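Histidine phosphotransfer protein (Medicago truncatula, PDB 4G78) probably relays phosphoryl groups between cytokinin sensor histidine kinases and response regulators in plant two-component signalling. Local coordinates at residues Phe42-Met47 with Lys136-Ile141. Numbering follows the deposited sequence.
Sequences FVIEVM and KLQQEI
Ile-44 reaches across to Gln-138 and Gln-139, and its CD1 methyl makes the closest contacts. The side chain leaves helix 41-66 toward helix 110-145. CD1 lies anti to CA (chi2 174°), which carries the methyl to the full length of the chain. The two glutamines receive it differently. Gln-138 is extended beyond CG and slides past the isoleucine; its NE2 lies 4.1 Å from Ile-44 CD1, an ordinary van der Waals distance. Gln-139 is bent at chi2 (-53°) and comes from the opposite direction. Its NE2 stands 3.1 Å from Ile-44 CD1, which is short for a methyl against an amide nitrogen. Both glutamines have two deposited conformers and one of each is described, so the 3.1 Å approach is doubtful and the 4.1 Å one holds for this copy. In this conformer Gln-139 NE2 also bonds to Asp-41 OD1.

The close part is thus CD1 against the two amides. Ile-44 further touches Phe-135 of helix 110-145, while Val-43 and Met-47 link to helix 26-32 through Phe-28. The rest is sparse and partly exposed. On the flank turned away from Ile-44, Lys-136 NZ forms a 2.7 Å salt bridge with Glu-140 OE2, one turn on.

The two helices run in roughly opposite directions in the HPt helical bundle. Their nearest CA atoms, of Ile-44 and Gln-138, are 10.1 Å apart, and only 117 Å² is buried. The predicted phosphohistidine His-80 sits on another helix, 72-89. The chemistry implies a sparse van der Waals contact of one methyl with two polar amides, without a hydrogen bond between the segments.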
# COMPACT_ATOMS: atom_id res chain seq x y z
N PHE A 42 -5.39 -8.31 12.65
CA PHE A 42 -3.96 -8.18 12.59
C PHE A 42 -3.56 -7.42 11.34
O PHE A 42 -2.72 -6.54 11.36
CB PHE A 42 -3.33 -9.63 12.64
CG PHE A 42 -1.91 -9.67 12.20
CD1 PHE A 42 -0.88 -9.09 12.93
CD2 PHE A 42 -1.59 -10.29 11.02
CE1 PHE A 42 0.43 -9.23 12.48
CE2 PHE A 42 -0.29 -10.41 10.60
CZ PHE A 42 0.72 -9.89 11.33
N VAL A 43 -4.16 -7.79 10.20
CA VAL A 43 -3.80 -7.10 8.94
C VAL A 43 -4.15 -5.64 9.00
O VAL A 43 -3.41 -4.81 8.48
CB VAL A 43 -4.34 -7.88 7.70
CG1 VAL A 43 -5.86 -7.93 7.58
CG2 VAL A 43 -3.73 -7.37 6.38
N ILE A 44 -5.28 -5.28 9.64
CA ILE A 44 -5.65 -3.88 9.79
C ILE A 44 -4.60 -3.14 10.61
O ILE A 44 -4.23 -2.02 10.28
CB ILE A 44 -7.09 -3.68 10.34
CG1 ILE A 44 -8.10 -4.36 9.40
CG2 ILE A 44 -7.39 -2.23 10.59
CD1 ILE A 44 -9.53 -4.37 9.88
N GLU A 45 -4.15 -3.76 11.71
CA GLU A 45 -3.14 -3.16 12.58
C GLU A 45 -1.85 -2.88 11.76
O GLU A 45 -1.24 -1.81 11.87
CB GLU A 45 -2.85 -3.92 13.83
CG GLU A 45 -4.05 -4.04 14.75
CD GLU A 45 -4.78 -2.77 15.22
OE1 GLU A 45 -4.19 -2.18 16.15
OE2 GLU A 45 -5.84 -2.46 14.67
N VAL A 46 -1.41 -3.90 11.03
CA VAL A 46 -0.21 -3.78 10.20
C VAL A 46 -0.41 -2.65 9.17
O VAL A 46 0.50 -1.82 8.99
CB VAL A 46 0.11 -5.08 9.51
CG1 VAL A 46 1.14 -4.91 8.42
CG2 VAL A 46 0.59 -6.14 10.51
N MET A 47 -1.53 -2.65 8.47
CA MET A 47 -1.72 -1.67 7.43
C MET A 47 -1.77 -0.27 8.01
O MET A 47 -1.31 0.65 7.34
CB MET A 47 -2.95 -1.99 6.59
CG MET A 47 -2.77 -3.20 5.68
SD MET A 47 -1.21 -3.64 4.90
CE MET A 47 -1.73 -4.12 3.34
N LYS A 136 -13.71 -2.02 5.65
CA LYS A 136 -15.10 -1.64 5.98
C LYS A 136 -16.00 -2.85 5.89
O LYS A 136 -16.82 -3.10 6.78
CB LYS A 136 -15.57 -0.54 4.98
CG LYS A 136 -17.06 -0.09 5.20
CD LYS A 136 -17.47 0.91 4.11
CE LYS A 136 -18.77 1.56 4.31
NZ LYS A 136 -19.93 0.73 4.05
N LEU A 137 -15.89 -3.60 4.80
CA LEU A 137 -16.74 -4.77 4.61
C LEU A 137 -16.45 -5.81 5.70
O LEU A 137 -17.37 -6.42 6.24
CB LEU A 137 -16.48 -5.37 3.23
CG LEU A 137 -16.90 -4.45 2.04
CD1 LEU A 137 -16.29 -4.99 0.76
CD2 LEU A 137 -18.42 -4.36 1.96
N GLN A 138 -15.17 -6.05 6.01
CA GLN A 138 -14.82 -7.02 7.04
C GLN A 138 -15.44 -6.64 8.36
O GLN A 138 -15.95 -7.50 9.11
CB GLN A 138 -13.32 -7.09 7.28
CG GLN A 138 -12.66 -7.79 6.16
CD GLN A 138 -11.17 -7.91 6.23
OE1 GLN A 138 -10.56 -8.66 5.44
NE2 GLN A 138 -10.53 -7.16 7.06
N GLN A 139 -15.40 -5.37 8.71
CA GLN A 139 -15.94 -4.87 9.96
C GLN A 139 -17.47 -5.05 10.03
O GLN A 139 -18.02 -5.34 11.04
CB GLN A 139 -15.50 -3.44 10.21
CG GLN A 139 -13.98 -3.40 10.50
CD GLN A 139 -13.48 -4.29 11.57
OE1 GLN A 139 -13.99 -4.51 12.64
NE2 GLN A 139 -12.39 -4.86 11.03
N GLU A 140 -18.12 -4.78 8.87
CA GLU A 140 -19.57 -4.95 8.83
C GLU A 140 -19.96 -6.43 9.02
O GLU A 140 -20.95 -6.74 9.68
CB GLU A 140 -20.14 -4.39 7.55
CG GLU A 140 -20.07 -2.89 7.49
CD GLU A 140 -20.51 -2.30 6.19
OE1 GLU A 140 -20.92 -3.03 5.29
OE2 GLU A 140 -20.46 -1.02 6.10
N ILE A 141 -19.21 -7.33 8.43
CA ILE A 141 -19.43 -8.76 8.62
C ILE A 141 -19.24 -9.14 10.07
O ILE A 141 -20.06 -9.86 10.68
CB ILE A 141 -18.55 -9.57 7.69
CG1 ILE A 141 -19.04 -9.40 6.23
CG2 ILE A 141 -18.52 -11.05 8.09
CD1 ILE A 141 -18.11 -9.92 5.19